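Local atomic coordinates of DNA sulfur modification protein DndE (Escherichia coli, PDB entry 4LRV), a protein that takes part in DNA phosphorothioation, the sulfur modification of the DNA backbone, and probably binds DNA. Residues S10-T13 and E14-K18; V60-K63 and I64-L67; T74-V77 and L78-Y82; K92-A95 and A96-D100. All blocks are in the same frame, centred on the assembly; numbering follows the deposited sequence.

Contact 1. Residues S10-T13 and E14-K18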
# COMPACT_ATOMS: atom_id res chain seq x y z
N SER A 10 19.48 -4.48 18.18
CA SER A 10 19.68 -5.28 19.39
C SER A 10 18.47 -6.16 19.60
O SER A 10 17.41 -5.96 18.97
CB SER A 10 19.94 -4.40 20.61
OG SER A 10 18.85 -3.55 20.89
N ARG A 11 18.63 -7.15 20.47
CA ARG A 11 17.54 -8.03 20.83
C ARG A 11 16.45 -7.20 21.51
O ARG A 11 15.27 -7.26 21.13
CB ARG A 11 18.04 -9.15 21.73
CG ARG A 11 16.95 -10.06 22.29
CD ARG A 11 16.38 -10.98 21.23
NE ARG A 11 15.39 -11.87 21.80
CZ ARG A 11 14.09 -11.85 21.53
NH1 ARG A 11 13.59 -10.97 20.65
NH2 ARG A 11 13.27 -12.71 22.14
N GLN A 12 16.86 -6.39 22.49
CA GLN A 12 15.95 -5.51 23.21
C GLN A 12 15.06 -4.76 22.22
O GLN A 12 13.82 -4.79 22.35
CB GLN A 12 16.74 -4.53 24.09
CG GLN A 12 15.88 -3.55 24.89
CD GLN A 12 16.72 -2.61 25.77
OE1 GLN A 12 17.19 -1.57 25.31
NE2 GLN A 12 16.88 -2.97 27.04
N THR A 13 15.67 -4.11 21.23
CA THR A 13 14.94 -3.35 20.22
C THR A 13 14.01 -4.19 19.34
O THR A 13 12.86 -3.81 19.13
CB THR A 13 15.90 -2.56 19.31
OG1 THR A 13 16.55 -1.55 20.08
CG2 THR A 13 15.16 -1.91 18.12
N GLU A 14 14.51 -5.31 18.82
CA GLU A 14 13.71 -6.18 17.95
C GLU A 14 12.41 -6.56 18.64
O GLU A 14 11.34 -6.49 18.04
CB GLU A 14 14.48 -7.44 17.54
CG GLU A 14 15.11 -7.36 16.16
CD GLU A 14 15.61 -8.72 15.64
OE1 GLU A 14 15.60 -9.71 16.42
OE2 GLU A 14 16.00 -8.80 14.44
N ASP A 15 12.54 -6.95 19.91
CA ASP A 15 11.40 -7.35 20.71
C ASP A 15 10.34 -6.26 20.85
O ASP A 15 9.15 -6.54 20.80
CB ASP A 15 11.88 -7.83 22.08
CG ASP A 15 10.78 -8.44 22.90
OD1 ASP A 15 9.80 -8.97 22.30
OD2 ASP A 15 10.88 -8.38 24.14
N GLN A 16 10.77 -5.01 21.02
CA GLN A 16 9.83 -3.88 21.06
C GLN A 16 9.22 -3.59 19.70
O GLN A 16 8.06 -3.21 19.61
CB GLN A 16 10.50 -2.63 21.60
CG GLN A 16 11.00 -2.72 23.03
CD GLN A 16 11.75 -1.48 23.42
OE1 GLN A 16 12.98 -1.42 23.34
NE2 GLN A 16 11.01 -0.44 23.81
N LEU A 17 9.99 -3.78 18.63
CA LEU A 17 9.43 -3.65 17.28
C LEU A 17 8.31 -4.66 17.05
O LEU A 17 7.27 -4.32 16.49
CB LEU A 17 10.51 -3.77 16.21
CG LEU A 17 11.59 -2.67 16.24
CD1 LEU A 17 12.76 -3.05 15.36
CD2 LEU A 17 11.02 -1.34 15.82
N LYS A 18 8.52 -5.89 17.52
CA LYS A 18 7.55 -6.98 17.39
C LYS A 18 6.22 -6.66 18.08
O LYS A 18 5.16 -7.02 17.58
CB LYS A 18 8.14 -8.28 17.97
CG LYS A 18 7.12 -9.42 18.09
CD LYS A 18 7.53 -10.49 19.07
CE LYS A 18 6.33 -11.37 19.43
NZ LYS A 18 6.68 -12.43 20.43
O HOH W 1 10.57 -10.85 20.79
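Thr13 and Leu17 lie side by side, one turn apart, in the first turns of helix 11-23, whose N-cap is Ser10. The cap is a direct one: Ser10 OG accepts the N-H of Thr13 at 3.2 Å and is bonded to Lys53 NZ. This side of the helix is closely packed. Thr13 CG2 meets Leu17 CD1 at 3.8 Å, and Leu17 CG rests 3.4 Å from Thr13 O, the oxygen that also receives the Leu17 N-H. A chi1 of -67° at Thr13 keeps OG1 beside the backbone N and leaves CG2 next to the carbonyl carbon, facing the following turn. Val98 and Ile102 of helix 87-103 cover the pair. Gln16 adds its CG methylene 3.6 Å from Gln12 O, where the Gln16 N-H makes only a weak backbone bond; an alanine here would probably leave that carbonyl less covered and deprive Ile102 of part of its packing. Glu14 turns its carboxylate to the backbone N-H groups of Thr58 and Leu59, tying the helix start to that loop. The Arg11 and Asp15 side is looser. Their opposite charges probably attract weakly without pairing, Arg11 NH1 being 4.6 Å from Asp15 OD1, which lies well out of the guanidinium plane. A water at the edge of that plane bridges the two, accepting from Arg11 NH1 at 3.0 Å and donating to Asp15 OD1.

Contact 2. Residues V60-K63 and I64-L67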
# COMPACT_ATOMS: atom_id res chain seq x y z
N VAL A 60 20.12 -10.20 10.43
CA VAL A 60 20.94 -9.22 9.73
C VAL A 60 20.27 -8.92 8.38
O VAL A 60 20.42 -9.67 7.41
CB VAL A 60 22.39 -9.72 9.48
CG1 VAL A 60 23.23 -8.63 8.85
CG2 VAL A 60 23.05 -10.21 10.76
N LEU A 61 19.50 -7.83 8.32
CA LEU A 61 18.77 -7.48 7.10
C LEU A 61 19.53 -6.48 6.26
O LEU A 61 20.30 -5.69 6.79
CB LEU A 61 17.39 -6.92 7.44
CG LEU A 61 16.54 -7.76 8.39
CD1 LEU A 61 15.34 -6.96 8.81
CD2 LEU A 61 16.14 -9.10 7.76
N ASP A 62 19.30 -6.52 4.96
CA ASP A 62 19.83 -5.51 4.05
C ASP A 62 19.43 -4.10 4.45
O ASP A 62 18.30 -3.86 4.89
CB ASP A 62 19.35 -5.75 2.62
CG ASP A 62 19.72 -7.12 2.11
OD1 ASP A 62 20.78 -7.65 2.50
OD2 ASP A 62 18.94 -7.66 1.30
N LYS A 63 20.35 -3.16 4.27
CA LYS A 63 20.07 -1.75 4.47
C LYS A 63 18.79 -1.29 3.78
O LYS A 63 18.04 -0.49 4.33
CB LYS A 63 21.25 -0.90 4.01
CG LYS A 63 21.13 0.57 4.39
CD LYS A 63 22.46 1.30 4.27
CE LYS A 63 22.97 1.31 2.83
NZ LYS A 63 24.45 1.37 2.82
N ILE A 64 18.53 -1.81 2.58
CA ILE A 64 17.38 -1.38 1.80
C ILE A 64 16.10 -1.89 2.43
O ILE A 64 15.08 -1.20 2.43
CB ILE A 64 17.46 -1.84 0.34
CG1 ILE A 64 18.89 -1.71 -0.18
CG2 ILE A 64 16.50 -1.01 -0.52
CD1 ILE A 64 19.02 -1.86 -1.69
N THR A 65 16.17 -3.09 2.97
CA THR A 65 15.07 -3.67 3.71
C THR A 65 14.73 -2.79 4.91
O THR A 65 13.56 -2.47 5.13
CB THR A 65 15.38 -5.09 4.20
OG1 THR A 65 15.90 -5.87 3.11
CG2 THR A 65 14.14 -5.75 4.73
N TRP A 66 15.74 -2.42 5.69
CA TRP A 66 15.53 -1.59 6.87
C TRP A 66 15.03 -0.21 6.48
O TRP A 66 14.03 0.27 7.04
CB TRP A 66 16.80 -1.43 7.69
CG TRP A 66 17.20 -2.60 8.55
CD1 TRP A 66 18.34 -3.34 8.43
CD2 TRP A 66 16.50 -3.13 9.69
NE1 TRP A 66 18.38 -4.31 9.40
CE2 TRP A 66 17.27 -4.20 10.19
CE3 TRP A 66 15.29 -2.80 10.32
CZ2 TRP A 66 16.87 -4.95 11.30
CZ3 TRP A 66 14.90 -3.55 11.43
CH2 TRP A 66 15.69 -4.62 11.90
N LEU A 67 15.71 0.43 5.53
CA LEU A 67 15.49 1.85 5.29
C LEU A 67 14.49 2.17 4.20
O LEU A 67 13.75 3.14 4.33
CB LEU A 67 16.82 2.61 5.07
CG LEU A 67 17.88 2.37 6.17
CD1 LEU A 67 19.11 3.23 5.94
CD2 LEU A 67 17.30 2.60 7.58
O HOH W 2 17.26 -8.10 3.74
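Between Asp62 and Lys63 the backbone swings from extended to helical, so that Asp62 O receives the Trp66 N-H at 3.0 Å and Lys63 O the Leu67 N-H at 2.8 Å. This is a strand-to-helix junction: strand 61-62, paired antiparallel with 6-7, runs straight into helix 63-67. Leu61 crosses the indole of Trp66 at about a right angle. Its CD1 sits over one face in a CH-pi contact, 3.8 Å from the centroid of the six-membered ring, and its CB lies over the same face, 3.4 Å from Trp66 NE1. The indole N-H bonds to Met7 O on the partner strand, while Trp94 meets the ring edge-to-face. Without the indole, as with an alanine here, the Met7 carbonyl would probably lose this donor and Leu61 would face a gap. Lys63 reaches Leu67 through its methylenes, CG to CD1 at 3.7 Å, before its ammonium group turns to the carbonyls of Leu3 and Pro4. Asp62 holds the N-cap position, yet its carboxylate makes no capping bond. A water stands in the turn, accepting from Asp62 N at 2.9 Å and hydrogen-bonded to Thr65 OG1 at 2.7 Å. Trp66 is thus held within its own chain, Leu61 also meets Leu34 of the second subunit, and the acid at the helix start pairs across the subunit boundary, in a salt bridge with Arg38 of the second subunit.

Contact 3. Residues T74-V77 and L78-Y82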
# COMPACT_ATOMS: atom_id res chain seq x y z
N THR A 74 18.03 8.95 5.56
CA THR A 74 18.66 8.38 6.74
C THR A 74 20.18 8.58 6.70
O THR A 74 20.74 9.16 7.63
CB THR A 74 18.33 6.86 6.90
OG1 THR A 74 16.92 6.67 6.93
CG2 THR A 74 18.95 6.32 8.19
N GLU A 75 20.82 8.12 5.63
CA GLU A 75 22.27 8.25 5.52
C GLU A 75 22.75 9.70 5.59
O GLU A 75 23.86 9.95 6.03
CB GLU A 75 22.82 7.55 4.26
CG GLU A 75 22.52 6.05 4.20
CD GLU A 75 23.66 5.23 3.59
OE1 GLU A 75 23.61 4.92 2.37
OE2 GLU A 75 24.61 4.87 4.33
N LEU A 76 21.91 10.65 5.17
CA LEU A 76 22.30 12.06 5.18
C LEU A 76 22.18 12.63 6.59
O LEU A 76 23.03 13.39 7.05
CB LEU A 76 21.47 12.88 4.19
CG LEU A 76 21.91 14.30 3.75
CD1 LEU A 76 21.16 15.37 4.47
CD2 LEU A 76 23.41 14.54 3.82
N VAL A 77 21.13 12.23 7.29
CA VAL A 77 20.99 12.59 8.69
C VAL A 77 22.16 12.05 9.52
O VAL A 77 22.78 12.79 10.28
CB VAL A 77 19.65 12.11 9.25
CG1 VAL A 77 19.61 12.32 10.76
CG2 VAL A 77 18.51 12.84 8.57
N LEU A 78 22.46 10.77 9.35
CA LEU A 78 23.57 10.15 10.08
C LEU A 78 24.92 10.82 9.79
O LEU A 78 25.76 10.97 10.67
CB LEU A 78 23.65 8.65 9.78
CG LEU A 78 22.69 7.79 10.59
CD1 LEU A 78 22.64 6.37 10.02
CD2 LEU A 78 23.08 7.77 12.08
N LYS A 79 25.11 11.23 8.54
CA LYS A 79 26.37 11.85 8.18
C LYS A 79 26.49 13.20 8.88
O LYS A 79 27.55 13.53 9.42
CB LYS A 79 26.46 12.00 6.66
CG LYS A 79 27.76 12.56 6.15
CD LYS A 79 27.66 12.81 4.67
CE LYS A 79 29.02 12.72 3.98
NZ LYS A 79 29.62 11.36 4.16
N MSE A 80 25.41 13.97 8.90
CA MSE A 80 25.42 15.30 9.52
C MSE A 80 25.47 15.26 11.05
O MSE A 80 26.12 16.10 11.67
CB MSE A 80 24.22 16.13 9.07
CG MSE A 80 24.22 16.43 7.59
SE MSE A 80 22.81 17.67 7.05
CE MSE A 80 23.31 19.20 8.15
N LEU A 81 24.79 14.29 11.66
CA LEU A 81 24.80 14.17 13.11
C LEU A 81 26.08 13.55 13.61
O LEU A 81 26.49 13.83 14.73
CB LEU A 81 23.61 13.37 13.64
CG LEU A 81 22.19 13.91 13.48
CD1 LEU A 81 21.21 12.83 13.87
CD2 LEU A 81 21.98 15.14 14.32
N TYR A 82 26.71 12.71 12.77
CA TYR A 82 27.86 11.90 13.19
C TYR A 82 29.08 11.94 12.23
O TYR A 82 29.59 10.90 11.81
CB TYR A 82 27.39 10.46 13.48
CG TYR A 82 26.29 10.45 14.52
CD1 TYR A 82 26.58 10.68 15.86
CD2 TYR A 82 24.96 10.26 14.16
CE1 TYR A 82 25.58 10.71 16.82
CE2 TYR A 82 23.95 10.30 15.11
CZ TYR A 82 24.27 10.51 16.44
OH TYR A 82 23.29 10.55 17.40
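Peptide carbonyls are the flat groups joining Thr74-Val77 to Leu78-Tyr82 through the i to i+4 hydrogen bonds of alpha-helix 71-81, and their geometry varies. Leu78 N meets Thr74 O at 2.9 Å, nearly head-on, whereas Lys79 N stands above the Glu75 carbonyl, 39° out of its plane, at 3.1 Å from the oxygen. The donor Met80 N is tilted 27° from the plane of the Leu76 carbonyl. Side chains one turn apart meet in three pairs of unequal closeness, through carbon or selenium. Thr74 CG2 and Leu78 CD1 run alongside each other at a loose 4.1 Å; Phe36 and Phe37 of helix 28-40 lie on Thr74, Leu3 on Leu78. Leu76 and Met80, a selenomethionine, are angled across each other, with CD1 of the leucine 3.8 Å from SE. The CG of Met80 also approaches Leu76 O, at 3.3 Å. This side of the helix meets the fourth subunit, where Leu76 packs on Val77 and Met80 on Met80 of that chain. Val77 and Leu81 point the same way, between that subunit and Val40 of helix 28-40. At Val77, chi1 of 172° sets CG1 opposite the backbone N, so the branch faces the next turn. Leu81 CG lies 3.4 Å from Val77 O, and the side chains close together where Val77 CG1 touches Leu81 CD1 at 3.5 Å.

Contact 4. Residues K92-A95 and A96-D100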
# COMPACT_ATOMS: atom_id res chain seq x y z
N LYS A 92 26.04 1.48 15.31
CA LYS A 92 25.64 1.66 16.71
C LYS A 92 24.76 2.91 16.85
O LYS A 92 23.75 2.87 17.54
CB LYS A 92 26.87 1.76 17.62
CG LYS A 92 27.63 0.46 17.81
CD LYS A 92 28.98 0.69 18.46
CE LYS A 92 29.54 -0.61 19.04
NZ LYS A 92 30.98 -0.49 19.45
N ALA A 93 25.15 4.00 16.18
CA ALA A 93 24.39 5.25 16.24
C ALA A 93 22.98 5.10 15.65
O ALA A 93 22.01 5.51 16.28
CB ALA A 93 25.14 6.36 15.55
N TRP A 94 22.88 4.49 14.46
CA TRP A 94 21.57 4.19 13.84
C TRP A 94 20.72 3.32 14.76
O TRP A 94 19.56 3.61 14.98
CB TRP A 94 21.72 3.54 12.44
CG TRP A 94 20.40 2.93 11.92
CD1 TRP A 94 19.32 3.61 11.46
CD2 TRP A 94 20.05 1.53 11.88
NE1 TRP A 94 18.32 2.72 11.12
CE2 TRP A 94 18.74 1.45 11.37
CE3 TRP A 94 20.72 0.35 12.22
CZ2 TRP A 94 18.08 0.23 11.19
CZ3 TRP A 94 20.06 -0.86 12.05
CH2 TRP A 94 18.75 -0.91 11.53
N ALA A 95 21.32 2.26 15.29
CA ALA A 95 20.62 1.36 16.22
C ALA A 95 20.18 2.04 17.52
O ALA A 95 19.05 1.87 17.96
CB ALA A 95 21.49 0.14 16.54
N ALA A 96 21.08 2.83 18.12
CA ALA A 96 20.74 3.55 19.33
C ALA A 96 19.52 4.45 19.10
O ALA A 96 18.63 4.52 19.95
CB ALA A 96 21.94 4.36 19.81
N HIS A 97 19.49 5.13 17.95
CA HIS A 97 18.36 5.96 17.58
C HIS A 97 17.07 5.17 17.36
O HIS A 97 16.00 5.64 17.71
CB HIS A 97 18.67 6.80 16.34
CG HIS A 97 19.26 8.14 16.66
ND1 HIS A 97 20.53 8.51 16.27
CD2 HIS A 97 18.76 9.18 17.36
CE1 HIS A 97 20.78 9.73 16.70
NE2 HIS A 97 19.72 10.16 17.37
N VAL A 98 17.16 3.97 16.79
CA VAL A 98 15.96 3.16 16.62
C VAL A 98 15.41 2.76 17.99
O VAL A 98 14.21 2.88 18.24
CB VAL A 98 16.17 1.95 15.69
CG1 VAL A 98 14.92 1.11 15.62
CG2 VAL A 98 16.52 2.43 14.29
N GLU A 99 16.31 2.35 18.88
CA GLU A 99 15.96 1.97 20.25
C GLU A 99 15.32 3.13 21.00
O GLU A 99 14.27 2.97 21.63
CB GLU A 99 17.19 1.47 21.01
CG GLU A 99 17.01 1.25 22.50
CD GLU A 99 18.35 1.16 23.25
OE1 GLU A 99 19.41 1.45 22.63
OE2 GLU A 99 18.36 0.79 24.45
N ASP A 100 15.96 4.30 20.95
CA ASP A 100 15.45 5.47 21.64
C ASP A 100 14.05 5.84 21.13
O ASP A 100 13.11 5.93 21.90
CB ASP A 100 16.42 6.64 21.50
CG ASP A 100 15.89 7.91 22.12
OD1 ASP A 100 15.90 8.00 23.36
OD2 ASP A 100 15.45 8.81 21.36
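Lys92 opens this stretch of helix 87-103 by giving its carbonyl oxygen to Ala96 N at 2.7 Å, with Ala96 CB resting 3.3 Å from the same Lys92 O. The lysine chain itself leads off along Tyr46 and Asp51 of the loops. Ala93 comes next, and its O accepts from His97 N at 3.0 Å in the same i to i+4 pattern. Trp94 follows with the main side-chain contact. A chi1 of 166° carries the indole opposite its backbone N and along the helix, beside Val98, whose CG2 stands over one face in a CH-pi contact, 4.0 Å from the centroid of the five-membered ring and 25° off its normal. The methyl sits toward the rim of the ring system, with Trp94 NE1 3.7 Å away, and it also touches Trp94 O at 3.3 Å. Ala95 closes the segment; its O takes the Glu99 N-H almost straight, at 2.9 Å. This is the buried central helix of the chain, its aromatic-aliphatic pair of Trp94 and Val98 packed against neighbouring helices. No other subunit touches either segment. Helix 28-40 lines one flank, Phe36 meeting both the Trp94 and His97 rings and Ala32 packing on Val98, while Phe44 from a loop adds an edge-to-face contact to His97 and helix 11-23 reaches Glu99 through Thr13.

Overall arrangement
Contact 4 is the hub: its centre lies about 4 Å from the centre of the chain, and each of the other three touches it. Contact 1 reaches it through Thr13 and Val98, with centres about 11 Å apart, contact 2 through Trp66 and Trp94 at about 14 Å, and contact 3 through Leu78 and Trp94 at about 12 Å. Contacts 2 and 3 also meet directly, Leu67 CD1 lying 3.8 Å from Thr74 CG2. Contacts 1 and 3 are on opposite sides of the chain's centre, their own centres about 23 Å apart. In the eight-chain assembly, contacts 1 and 2 both reach the second subunit, contact 2 also the third, and contact 3 the fourth.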